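Local coordinates for signal recognition particle subunit SRP68 (Chaetomium thermophilum, PDB 4P3G), which belongs to the signal recognition particle, remodels its RNA through this RNA-binding domain and probably takes part in cotranslational targeting of secretory proteins to the endoplasmic reticulum, at residues A[16-21]-A[79-84]; A[84-89]-A[106-111]; A[165-170]-A[196-201]; A[172-177]-A[187-192]. One frame throughout, in Å; residues are numbered along the deposited sequence.

How the contacts relate
All four contacts join helices of one all-helical domain, and they differ in depth and chemistry. Contact 1 is partly buried and the only one with hydrogen bonds and a salt bridge across it, besides a cation-pi stack, between helices 10-21 and 71-93. Contact 2, also partly buried, follows along helix 71-93, shares W84 with it, and packs that helix on 103-128. Contacts 3 and 4 both join helices 160-181 and 186-205, with centres about 11 Å apart, each built on a tyrosine; contact 3 is buried, contact 4 partly so. P196 of contact 3 packs against S191 of contact 4, whereas contacts 1 and 4 meet through the like charges of E19 and E188.

Contact 1: A[16-21]-A[79-84]; sequences TSREKA and TAERAW
R18 on helix 10-21 combines a salt bridge with a cation-pi stack, meeting E81 and W84 of helix 71-93 in the all-helical RNA-binding domain. Its guanidinium lies flat on the indole, with planes only 3° apart and group centres separated by 3.7 Å. R18 CZ stands over the six-membered ring, and R18 CD reaches the same ring off-centre in a CH-pi contact at 4.1 Å from its centroid. E81 approaches from another direction, at the guanidinium edge, its carboxylate nearly coplanar with that group. R18 NE donates to the syn lone pair of E81 OE1 at 3.2 Å, nearly straight, and a weak second bond runs from R18 NH2 to E81 OE2 at 3.4 Å. The extended R18 chain, straight from CG to NE, carries the cation across to the neighbouring helix, while the E81 chain bends at its second torsion (chi2 -64°) and turns its carboxylate back to meet it. Both E81 oxygens have further partners, Y30 OH for OE1 and Y145 OH for OE2, so hydroxyls of two other helices fix the acid in place. Replacing R18 by a leucine would probably leave the E81 carboxylate without its countercharge and the indole face without its flat cationic cover. The guanidinium nitrogen nearest the indole is R18 NH2, 3.5 Å from W84 CE2.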
loop_
_atom_site.group_PDB
_atom_site.type_symbol
_atom_site.label_atom_id
_atom_site.label_comp_id
_atom_site.label_asym_id
_atom_site.label_seq_id
_atom_site.Cartn_x
_atom_site.Cartn_y
_atom_site.Cartn_z
ATOM N N THR A 16 22.765 22.111 4.677
ATOM C CA THR A 16 23.817 22.936 4.099
ATOM C C THR A 16 25.194 22.483 4.572
ATOM O O THR A 16 26.096 22.275 3.766
ATOM C CB THR A 16 23.639 24.404 4.465
ATOM O OG1 THR A 16 22.497 24.933 3.781
ATOM C CG2 THR A 16 24.879 25.210 4.068
ATOM N N SER A 17 25.352 22.309 5.880
ATOM C CA SER A 17 26.632 21.906 6.439
ATOM C C SER A 17 27.064 20.555 5.902
ATOM O O SER A 17 28.242 20.349 5.604
ATOM C CB SER A 17 26.561 21.828 7.959
ATOM O OG SER A 17 26.167 23.060 8.507
ATOM N N ARG A 18 26.106 19.647 5.740
ATOM C CA ARG A 18 26.427 18.317 5.264
ATOM C C ARG A 18 26.899 18.449 3.824
ATOM O O ARG A 18 27.937 17.893 3.454
ATOM C CB ARG A 18 25.207 17.413 5.353
ATOM C CG ARG A 18 24.785 17.114 6.769
ATOM C CD ARG A 18 23.717 16.071 6.755
ATOM N NE ARG A 18 23.154 15.786 8.068
ATOM C CZ ARG A 18 22.140 14.948 8.264
ATOM N NH1 ARG A 18 21.573 14.319 7.232
ATOM N NH2 ARG A 18 21.698 14.735 9.492
ATOM N N GLU A 19 26.185 19.260 3.046
ATOM C CA GLU A 19 26.545 19.501 1.660
ATOM C C GLU A 19 27.905 20.178 1.565
ATOM O O GLU A 19 28.637 19.893 0.624
ATOM C CB GLU A 19 25.498 20.330 0.930
ATOM C CG GLU A 19 24.164 19.623 0.734
ATOM C CD GLU A 19 23.109 20.555 0.181
ATOM O OE1 GLU A 19 23.435 21.746 0.000
ATOM O OE2 GLU A 19 21.968 20.106 -0.073
ATOM N N LYS A 20 28.234 21.075 2.505
ATOM C CA LYS A 20 29.523 21.777 2.468
ATOM C C LYS A 20 30.681 20.799 2.575
ATOM O O LYS A 20 31.603 20.812 1.762
ATOM C CB LYS A 20 29.682 22.768 3.625
ATOM C CG LYS A 20 31.142 23.295 3.670
ATOM C CD LYS A 20 31.555 24.055 4.920
ATOM C CE LYS A 20 30.888 25.394 5.035
ATOM N NZ LYS A 20 31.270 26.033 6.314
ATOM N N ALA A 21 30.617 19.955 3.594
ATOM C CA ALA A 21 31.705 19.053 3.922
ATOM C C ALA A 21 31.864 17.906 2.939
ATOM O O ALA A 21 32.968 17.397 2.750
ATOM C CB ALA A 21 31.527 18.525 5.295
ATOM N N THR A 79 26.471 20.681 17.797
ATOM C CA THR A 79 26.705 19.628 18.756
ATOM C C THR A 79 26.109 18.328 18.282
ATOM O O THR A 79 26.781 17.306 18.270
ATOM C CB THR A 79 26.128 19.994 20.121
ATOM O OG1 THR A 79 26.659 21.264 20.531
ATOM C CG2 THR A 79 26.522 18.956 21.137
ATOM N N ALA A 80 24.852 18.381 17.861
ATOM C CA ALA A 80 24.138 17.196 17.387
ATOM C C ALA A 80 24.756 16.681 16.090
ATOM O O ALA A 80 24.966 15.467 15.915
ATOM C CB ALA A 80 22.669 17.515 17.196
ATOM N N GLU A 81 25.035 17.611 15.182
ATOM C CA GLU A 81 25.589 17.246 13.890
ATOM C C GLU A 81 26.963 16.582 14.018
ATOM O O GLU A 81 27.333 15.745 13.192
ATOM C CB GLU A 81 25.680 18.470 12.980
ATOM C CG GLU A 81 24.382 18.802 12.298
ATOM C CD GLU A 81 23.932 17.714 11.347
ATOM O OE1 GLU A 81 24.502 17.654 10.234
ATOM O OE2 GLU A 81 23.033 16.913 11.720
ATOM N N ARG A 82 27.732 16.967 15.032
ATOM C CA ARG A 82 29.053 16.376 15.207
ATOM C C ARG A 82 28.943 14.881 15.581
ATOM O O ARG A 82 29.633 14.039 15.018
ATOM C CB ARG A 82 29.865 17.157 16.250
ATOM C CG ARG A 82 31.353 16.803 16.257
ATOM C CD ARG A 82 32.142 17.680 17.208
ATOM N NE ARG A 82 31.850 17.310 18.586
ATOM C CZ ARG A 82 32.515 17.754 19.644
ATOM N NH1 ARG A 82 33.510 18.622 19.495
ATOM N NH2 ARG A 82 32.162 17.349 20.858
ATOM N N ALA A 83 28.015 14.544 16.465
ATOM C CA ALA A 83 27.789 13.146 16.839
ATOM C C ALA A 83 27.344 12.332 15.633
ATOM O O ALA A 83 27.680 11.160 15.506
ATOM C CB ALA A 83 26.751 13.048 17.945
ATOM N N TRP A 84 26.537 12.959 14.786
ATOM C CA TRP A 84 26.053 12.340 13.578
ATOM C C TRP A 84 27.234 12.016 12.663
ATOM O O TRP A 84 27.312 10.924 12.066
ATOM C CB TRP A 84 25.086 13.280 12.870
ATOM C CG TRP A 84 24.476 12.689 11.647
ATOM C CD1 TRP A 84 23.408 11.838 11.601
ATOM C CD2 TRP A 84 24.908 12.873 10.290
ATOM N NE1 TRP A 84 23.150 11.486 10.298
ATOM C CE2 TRP A 84 24.048 12.115 9.475
ATOM C CE3 TRP A 84 25.939 13.601 9.691
ATOM C CZ2 TRP A 84 24.190 12.057 8.094
ATOM C CZ3 TRP A 84 26.075 13.557 8.303
ATOM C CH2 TRP A 84 25.206 12.790 7.527
#

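Contact 2: A[84-89]-A[106-111]; sequences WAHAMA and RSHIVS
H86 and H108 meet between the consecutive helices 71-93 and 103-128, H86 NE2 lying 3.5 Å from H108 CE1. Their ring planes are almost perpendicular, at 89°, yet the approach is oblique and the centroids are 5.2 Å apart. Both imidazoles are swung opposite their own backbone nitrogens (chi1 -172° for H86, -168° for H108), which brings their far ends together from two neighbouring helices. Beside them the backbones run close. A87 CB rests 3.6 Å from the carbonyl I109 O and 4.1 Å from I109 CG2; the small methyl lets the A87 and I109 CA atoms come to 4.6 Å. Both I109 branches lie near the carbonyl A87 O, CG1 and CG2 each at 4.0 Å, and CG2 alone also meets the A87 methyl. Within helix 71-93, the CG of M88, a selenomethionine, covers the W84 face opposite the one stacked by R18. No hydrogen bond crosses between the two segments, so close backbone packing and van der Waals contact hold them; were both histidines protonated, their proximity would probably weaken the interface.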
loop_
_atom_site.group_PDB
_atom_site.type_symbol
_atom_site.label_atom_id
_atom_site.label_comp_id
_atom_site.label_asym_id
_atom_site.label_seq_id
_atom_site.Cartn_x
_atom_site.Cartn_y
_atom_site.Cartn_z
ATOM N N TRP A 84 26.537 12.959 14.786
ATOM C CA TRP A 84 26.053 12.340 13.578
ATOM C C TRP A 84 27.234 12.016 12.663
ATOM O O TRP A 84 27.312 10.924 12.066
ATOM C CB TRP A 84 25.086 13.280 12.870
ATOM C CG TRP A 84 24.476 12.689 11.647
ATOM C CD1 TRP A 84 23.408 11.838 11.601
ATOM C CD2 TRP A 84 24.908 12.873 10.290
ATOM N NE1 TRP A 84 23.150 11.486 10.298
ATOM C CE2 TRP A 84 24.048 12.115 9.475
ATOM C CE3 TRP A 84 25.939 13.601 9.691
ATOM C CZ2 TRP A 84 24.190 12.057 8.094
ATOM C CZ3 TRP A 84 26.075 13.557 8.303
ATOM C CH2 TRP A 84 25.206 12.790 7.527
ATOM N N ALA A 85 28.152 12.975 12.554
ATOM C CA ALA A 85 29.316 12.847 11.682
ATOM C C ALA A 85 30.187 11.685 12.149
ATOM O O ALA A 85 30.645 10.844 11.363
ATOM C CB ALA A 85 30.112 14.133 11.708
ATOM N N HIS A 86 30.387 11.634 13.455
ATOM C CA HIS A 86 31.215 10.611 14.049
ATOM C C HIS A 86 30.581 9.246 13.760
ATOM O O HIS A 86 31.265 8.293 13.381
ATOM C CB HIS A 86 31.395 10.895 15.545
ATOM C CG HIS A 86 32.386 10.005 16.218
ATOM N ND1 HIS A 86 33.209 9.140 15.529
ATOM C CD2 HIS A 86 32.666 9.820 17.534
ATOM C CE1 HIS A 86 33.944 8.455 16.386
ATOM N NE2 HIS A 86 33.630 8.849 17.610
ATOM N N ALA A 87 29.267 9.163 13.927
ATOM C CA ALA A 87 28.554 7.923 13.669
ATOM C C ALA A 87 28.649 7.547 12.192
ATOM O O ALA A 87 28.885 6.383 11.867
ATOM C CB ALA A 87 27.126 8.037 14.097
HETATM N N MSE A 88 28.506 8.526 11.299
HETATM C CA MSE A 88 28.526 8.237 9.864
HETATM C C MSE A 88 29.904 7.867 9.370
HETATM O O MSE A 88 30.041 7.105 8.412
HETATM C CB MSE A 88 28.012 9.417 9.045
HETATM C CG MSE A 88 26.505 9.644 9.115
HETATM SE SE MSE A 88 25.386 8.114 8.668
HETATM C CE MSE A 88 25.024 7.373 10.447
ATOM N N ALA A 89 30.923 8.424 10.023
ATOM C CA ALA A 89 32.310 8.140 9.681
ATOM C C ALA A 89 32.719 6.708 10.018
ATOM O O ALA A 89 33.400 6.059 9.223
ATOM C CB ALA A 89 33.225 9.120 10.372
ATOM N N ARG A 106 29.049 -1.105 16.420
ATOM C CA ARG A 106 27.651 -0.743 16.220
ATOM C C ARG A 106 27.125 -0.030 17.449
ATOM O O ARG A 106 26.355 0.909 17.336
ATOM C CB ARG A 106 26.787 -1.965 15.908
ATOM C CG ARG A 106 25.337 -1.585 15.663
ATOM C CD ARG A 106 24.485 -2.811 15.390
ATOM N NE ARG A 106 24.902 -3.413 14.133
ATOM C CZ ARG A 106 24.474 -3.009 12.939
ATOM N NH1 ARG A 106 23.584 -2.021 12.843
ATOM N NH2 ARG A 106 24.922 -3.608 11.841
ATOM N N SER A 107 27.545 -0.481 18.625
ATOM C CA SER A 107 27.070 0.117 19.861
ATOM C C SER A 107 27.509 1.571 19.987
ATOM O O SER A 107 26.726 2.419 20.420
ATOM C CB SER A 107 27.564 -0.675 21.058
ATOM O OG SER A 107 27.256 0.024 22.251
ATOM N N HIS A 108 28.757 1.846 19.596
ATOM C CA HIS A 108 29.340 3.190 19.648
ATOM C C HIS A 108 28.680 4.107 18.606
ATOM O O HIS A 108 28.430 5.287 18.850
ATOM C CB HIS A 108 30.852 3.118 19.428
ATOM C CG HIS A 108 31.577 4.390 19.730
ATOM N ND1 HIS A 108 32.744 4.753 19.099
ATOM C CD2 HIS A 108 31.306 5.395 20.611
ATOM C CE1 HIS A 108 33.163 5.921 19.562
ATOM N NE2 HIS A 108 32.304 6.324 20.484
ATOM N N ILE A 109 28.422 3.550 17.431
ATOM C CA ILE A 109 27.709 4.260 16.381
ATOM C C ILE A 109 26.310 4.646 16.847
ATOM O O ILE A 109 25.868 5.765 16.652
ATOM C CB ILE A 109 27.620 3.402 15.123
ATOM C CG1 ILE A 109 29.004 3.334 14.485
ATOM C CG2 ILE A 109 26.652 4.006 14.149
ATOM C CD1 ILE A 109 29.050 2.520 13.240
ATOM N N VAL A 110 25.625 3.714 17.486
ATOM C CA VAL A 110 24.299 3.985 17.992
ATOM C C VAL A 110 24.337 5.032 19.104
ATOM O O VAL A 110 23.498 5.932 19.107
ATOM C CB VAL A 110 23.624 2.701 18.459
ATOM C CG1 VAL A 110 22.395 3.022 19.282
ATOM C CG2 VAL A 110 23.247 1.852 17.243
ATOM N N SER A 111 25.332 4.946 19.999
ATOM C CA SER A 111 25.544 5.927 21.090
ATOM C C SER A 111 25.612 7.359 20.613
ATOM O O SER A 111 25.109 8.265 21.270
ATOM C CB SER A 111 26.845 5.665 21.828
ATOM O OG SER A 111 26.799 4.481 22.567
#

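Contact 3: A[165-170]-A[196-201]; sequences KSYAIC and PSMRFA
The Y167 ring receives S197 CB obliquely, in an off-centre CH-pi contact 4.2 Å from the ring centroid and 29° off its normal. The approach is on the hydroxyl-bearing half of the ring, with S197 CB 3.8 Å from Y167 CE2. S197 OG, whose hydrogen bond goes to T193 O one turn back, lies beside the phenol rather than bonding to it. At the base of the same side chain comes M198, a selenomethionine: its CG packs 3.6 Å from Y167 CB, and the two side chains run past one another in opposite senses. A bend at the third torsion of M198 (chi3 82°) then carries its terminal methyl CE to the next residue, 3.8 Å from A168 N and close to A168 CB. Y167 is thus held at both ends, base against M198 and phenol against S197. Replacing Y167 by an alanine is likely to leave a gap and S197 CB without its CH-pi partner, though the CB that M198 CG packs on would stay. Y167 also touches A152 of helix 136-156, while M198 reaches I213 of the second subunit, so the contact borders both. The short segments approach to 10.2 Å between axes and run roughly antiparallel, at 147°. Such a tilted antiparallel pair, packed on a further helix, is consistent with the tetratricopeptide-repeat-like helical packing of this RNA-binding domain.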
loop_
_atom_site.group_PDB
_atom_site.type_symbol
_atom_site.label_atom_id
_atom_site.label_comp_id
_atom_site.label_asym_id
_atom_site.label_seq_id
_atom_site.Cartn_x
_atom_site.Cartn_y
_atom_site.Cartn_z
ATOM N N LYS A 165 8.394 4.557 13.387
ATOM C CA LYS A 165 7.591 5.565 14.093
ATOM C C LYS A 165 8.242 6.932 13.975
ATOM O O LYS A 165 7.550 7.908 13.708
ATOM C CB LYS A 165 7.374 5.233 15.572
ATOM C CG LYS A 165 6.945 3.828 15.824
ATOM C CD LYS A 165 6.284 3.703 17.182
ATOM C CE LYS A 165 7.283 3.800 18.303
ATOM N NZ LYS A 165 6.715 3.207 19.541
ATOM N N SER A 166 9.560 7.015 14.174
ATOM C CA SER A 166 10.226 8.319 14.075
ATOM C C SER A 166 10.188 8.882 12.680
ATOM O O SER A 166 9.841 10.045 12.480
ATOM C CB SER A 166 11.677 8.258 14.522
ATOM O OG SER A 166 11.748 8.132 15.914
ATOM N N TYR A 167 10.530 8.044 11.712
ATOM C CA TYR A 167 10.607 8.486 10.331
ATOM C C TYR A 167 9.249 8.912 9.787
ATOM O O TYR A 167 9.160 9.809 8.932
ATOM C CB TYR A 167 11.201 7.371 9.473
ATOM C CG TYR A 167 12.703 7.322 9.445
ATOM C CD1 TYR A 167 13.450 8.463 9.205
ATOM C CD2 TYR A 167 13.376 6.135 9.685
ATOM C CE1 TYR A 167 14.824 8.426 9.166
ATOM C CE2 TYR A 167 14.768 6.081 9.658
ATOM C CZ TYR A 167 15.488 7.230 9.396
ATOM O OH TYR A 167 16.875 7.184 9.376
ATOM N N ALA A 168 8.192 8.273 10.285
ATOM C CA ALA A 168 6.855 8.638 9.859
ATOM C C ALA A 168 6.585 10.066 10.303
ATOM O O ALA A 168 6.116 10.880 9.498
ATOM C CB ALA A 168 5.819 7.686 10.425
ATOM N N ILE A 169 6.928 10.390 11.557
ATOM C CA ILE A 169 6.706 11.749 12.031
ATOM C C ILE A 169 7.450 12.743 11.119
ATOM O O ILE A 169 6.846 13.679 10.604
ATOM C CB ILE A 169 7.194 11.994 13.468
ATOM C CG1 ILE A 169 6.565 11.053 14.489
ATOM C CG2 ILE A 169 7.060 13.458 13.829
ATOM C CD1 ILE A 169 5.144 11.153 14.540
ATOM N N CYS A 170 8.749 12.547 10.884
ATOM C CA CYS A 170 9.459 13.583 10.135
ATOM C C CYS A 170 9.078 13.653 8.659
ATOM O O CYS A 170 9.054 14.735 8.063
ATOM C CB CYS A 170 10.988 13.510 10.277
ATOM S SG CYS A 170 11.842 12.245 9.387
ATOM N N PRO A 196 14.174 6.259 1.359
ATOM C CA PRO A 196 14.915 4.998 1.250
ATOM C C PRO A 196 15.073 4.261 2.571
ATOM O O PRO A 196 15.094 3.025 2.576
ATOM C CB PRO A 196 16.268 5.437 0.725
ATOM C CG PRO A 196 16.021 6.742 0.067
ATOM C CD PRO A 196 14.945 7.394 0.821
ATOM N N SER A 197 15.188 4.997 3.669
ATOM C CA SER A 197 15.360 4.372 4.983
ATOM C C SER A 197 14.086 3.667 5.369
ATOM O O SER A 197 14.094 2.572 5.925
ATOM C CB SER A 197 15.690 5.409 6.049
ATOM O OG SER A 197 16.842 6.115 5.682
HETATM N N MSE A 198 12.978 4.333 5.097
HETATM C CA MSE A 198 11.703 3.786 5.469
HETATM C C MSE A 198 11.425 2.531 4.657
HETATM O O MSE A 198 10.987 1.522 5.212
HETATM C CB MSE A 198 10.617 4.812 5.243
HETATM C CG MSE A 198 10.702 5.997 6.192
HETATM SE SE MSE A 198 9.036 7.010 6.151
HETATM C CE MSE A 198 8.041 5.872 7.399
ATOM N N ARG A 199 11.690 2.583 3.353
ATOM C CA ARG A 199 11.423 1.428 2.523
ATOM C C ARG A 199 12.210 0.233 3.020
ATOM O O ARG A 199 11.702 -0.884 3.046
ATOM C CB ARG A 199 11.762 1.711 1.087
ATOM C CG ARG A 199 10.821 2.694 0.443
ATOM C CD ARG A 199 11.089 2.720 -1.032
ATOM N NE ARG A 199 10.197 3.604 -1.781
ATOM C CZ ARG A 199 8.964 3.282 -2.164
ATOM N NH1 ARG A 199 8.456 2.087 -1.863
ATOM N NH2 ARG A 199 8.252 4.160 -2.862
ATOM N N PHE A 200 13.443 0.474 3.434
ATOM C CA PHE A 200 14.287 -0.597 3.924
ATOM C C PHE A 200 13.763 -1.154 5.234
ATOM O O PHE A 200 13.620 -2.378 5.399
ATOM C CB PHE A 200 15.714 -0.097 4.099
ATOM C CG PHE A 200 16.676 -1.163 4.502
ATOM C CD1 PHE A 200 17.214 -2.019 3.567
ATOM C CD2 PHE A 200 17.039 -1.312 5.835
ATOM C CE1 PHE A 200 18.097 -3.014 3.954
ATOM C CE2 PHE A 200 17.924 -2.301 6.230
ATOM C CZ PHE A 200 18.460 -3.154 5.281
ATOM N N ALA A 201 13.513 -0.257 6.179
ATOM C CA ALA A 201 13.031 -0.670 7.489
ATOM C C ALA A 201 11.678 -1.362 7.382
ATOM O O ALA A 201 11.386 -2.279 8.144
ATOM C CB ALA A 201 12.948 0.509 8.422
#

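Contact 4: A[172-177]-A[187-192]; sequences IIYTAL and KELLSD
L189 CD2 sits over one face of the Y174 ring, 4.2 Å from its centroid, forming a CH-pi contact. The methyl is displaced toward the hydroxyl end of the ring, with L189 CD2 3.8 Å from Y174 CZ. L190 completes the first shell nearer the backbone: its CD2 packs 3.6 Å from Y174 CB and also touches T175 OG1, while its CD1 reaches the backbone of T175. The two leucines therefore take different parts of the tyrosine, L189 the phenol and L190 the stem. Their first torsions differ as well, for L189 has CG opposite its backbone N (chi1 -171°) whereas L190 has CG opposite the carbonyl carbon (chi1 -72°). T175 and L190 cross at about a right angle; the T175 hydroxyl is bonded to R171 O in its own helix, and L190 CD2 meets the oxygen by van der Waals contact alone. Further out, Y174 also touches A144 and Y145 of helix 136-156, and I194. L190 leans on R171 and A178 of helix 160-181, and the helix carrying it widens into a pi-type turn at 190-192. I172 and A176 face the third subunit, where they pack on its I169 and L140. With segment axes 9.7 Å apart and directed at 142°, helices 160-181 and 186-205 form a tilted antiparallel pair, packing consistent with the tetratricopeptide-repeat character of the domain.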
loop_
_atom_site.group_PDB
_atom_site.type_symbol
_atom_site.label_atom_id
_atom_site.label_comp_id
_atom_site.label_asym_id
_atom_site.label_seq_id
_atom_site.Cartn_x
_atom_site.Cartn_y
_atom_site.Cartn_z
ATOM N N ILE A 172 6.114 13.128 7.445
ATOM C CA ILE A 172 4.832 13.806 7.333
ATOM C C ILE A 172 5.049 15.311 7.410
ATOM O O ILE A 172 4.607 16.049 6.537
ATOM C CB ILE A 172 3.867 13.311 8.415
ATOM C CG1 ILE A 172 3.432 11.874 8.084
ATOM C CG2 ILE A 172 2.687 14.214 8.489
ATOM C CD1 ILE A 172 2.728 11.174 9.211
ATOM N N ILE A 173 5.797 15.745 8.422
ATOM C CA ILE A 173 6.113 17.148 8.610
ATOM C C ILE A 173 6.922 17.695 7.441
ATOM O O ILE A 173 6.598 18.757 6.903
ATOM C CB ILE A 173 6.875 17.351 9.915
ATOM C CG1 ILE A 173 5.990 16.914 11.092
ATOM C CG2 ILE A 173 7.334 18.809 10.075
ATOM C CD1 ILE A 173 6.578 17.228 12.441
ATOM N N TYR A 174 7.951 16.963 7.016
ATOM C CA TYR A 174 8.782 17.434 5.905
ATOM C C TYR A 174 8.027 17.533 4.591
ATOM O O TYR A 174 8.222 18.468 3.813
ATOM C CB TYR A 174 9.995 16.563 5.725
ATOM C CG TYR A 174 11.143 16.891 6.631
ATOM C CD1 TYR A 174 11.524 18.210 6.887
ATOM C CD2 TYR A 174 11.836 15.870 7.249
ATOM C CE1 TYR A 174 12.582 18.473 7.715
ATOM C CE2 TYR A 174 12.871 16.119 8.061
ATOM C CZ TYR A 174 13.257 17.412 8.298
ATOM O OH TYR A 174 14.317 17.581 9.155
ATOM N N THR A 175 7.130 16.588 4.363
ATOM C CA THR A 175 6.347 16.628 3.149
ATOM C C THR A 175 5.542 17.902 3.108
ATOM O O THR A 175 5.360 18.504 2.048
ATOM C CB THR A 175 5.433 15.414 3.031
ATOM O OG1 THR A 175 6.239 14.248 2.801
ATOM C CG2 THR A 175 4.503 15.595 1.887
ATOM N N ALA A 176 5.093 18.335 4.280
ATOM C CA ALA A 176 4.362 19.582 4.347
ATOM C C ALA A 176 5.285 20.777 4.102
ATOM O O ALA A 176 4.968 21.637 3.267
ATOM C CB ALA A 176 3.654 19.706 5.689
ATOM N N LEU A 177 6.445 20.781 4.775
ATOM C CA LEU A 177 7.424 21.879 4.675
ATOM C C LEU A 177 8.019 21.984 3.282
ATOM O O LEU A 177 8.397 23.066 2.832
ATOM C CB LEU A 177 8.570 21.696 5.679
ATOM C CG LEU A 177 8.260 21.886 7.162
ATOM C CD1 LEU A 177 9.431 21.494 8.027
ATOM C CD2 LEU A 177 7.873 23.315 7.441
ATOM N N LYS A 187 12.624 18.207 -0.446
ATOM C CA LYS A 187 12.415 17.076 -1.347
ATOM C C LYS A 187 13.686 16.233 -1.432
ATOM O O LYS A 187 13.602 15.003 -1.347
ATOM C CB LYS A 187 11.972 17.503 -2.749
ATOM C CG LYS A 187 10.568 18.066 -2.800
ATOM C CD LYS A 187 10.056 18.247 -4.228
ATOM C CE LYS A 187 8.590 18.721 -4.245
ATOM N NZ LYS A 187 8.052 18.946 -5.632
ATOM N N GLU A 188 14.861 16.871 -1.484
ATOM C CA GLU A 188 16.088 16.084 -1.564
ATOM C C GLU A 188 16.216 15.275 -0.297
ATOM O O GLU A 188 16.548 14.102 -0.346
ATOM C CB GLU A 188 17.332 16.953 -1.729
ATOM C CG GLU A 188 17.372 17.767 -3.007
ATOM C CD GLU A 188 18.552 18.729 -3.059
ATOM O OE1 GLU A 188 19.259 18.879 -2.033
ATOM O OE2 GLU A 188 18.748 19.360 -4.122
ATOM N N LEU A 189 15.944 15.888 0.842
ATOM C CA LEU A 189 16.084 15.158 2.082
ATOM C C LEU A 189 15.071 13.986 2.167
ATOM O O LEU A 189 15.433 12.883 2.597
ATOM C CB LEU A 189 15.913 16.099 3.267
ATOM C CG LEU A 189 16.259 15.489 4.624
ATOM C CD1 LEU A 189 17.730 15.045 4.669
ATOM C CD2 LEU A 189 15.962 16.447 5.754
ATOM N N LEU A 190 13.832 14.206 1.709
ATOM C CA LEU A 190 12.810 13.159 1.691
ATOM C C LEU A 190 13.226 12.072 0.714
ATOM O O LEU A 190 13.172 10.864 1.005
ATOM C CB LEU A 190 11.466 13.741 1.226
ATOM C CG LEU A 190 10.684 14.670 2.172
ATOM C CD1 LEU A 190 9.663 15.480 1.411
ATOM C CD2 LEU A 190 10.033 13.869 3.267
ATOM N N SER A 191 13.647 12.526 -0.455
ATOM C CA SER A 191 13.969 11.641 -1.560
ATOM C C SER A 191 15.208 10.764 -1.332
ATOM O O SER A 191 15.257 9.618 -1.768
ATOM C CB SER A 191 14.164 12.456 -2.813
ATOM O OG SER A 191 14.497 11.567 -3.837
ATOM N N ASP A 192 16.230 11.338 -0.710
ATOM C CA ASP A 192 17.532 10.704 -0.579
ATOM C C ASP A 192 17.758 10.020 0.761
ATOM O O ASP A 192 18.644 9.203 0.879
ATOM C CB ASP A 192 18.627 11.732 -0.817
ATOM C CG ASP A 192 18.568 12.333 -2.217
ATOM O OD1 ASP A 192 17.966 11.706 -3.124
ATOM O OD2 ASP A 192 19.096 13.457 -2.397
#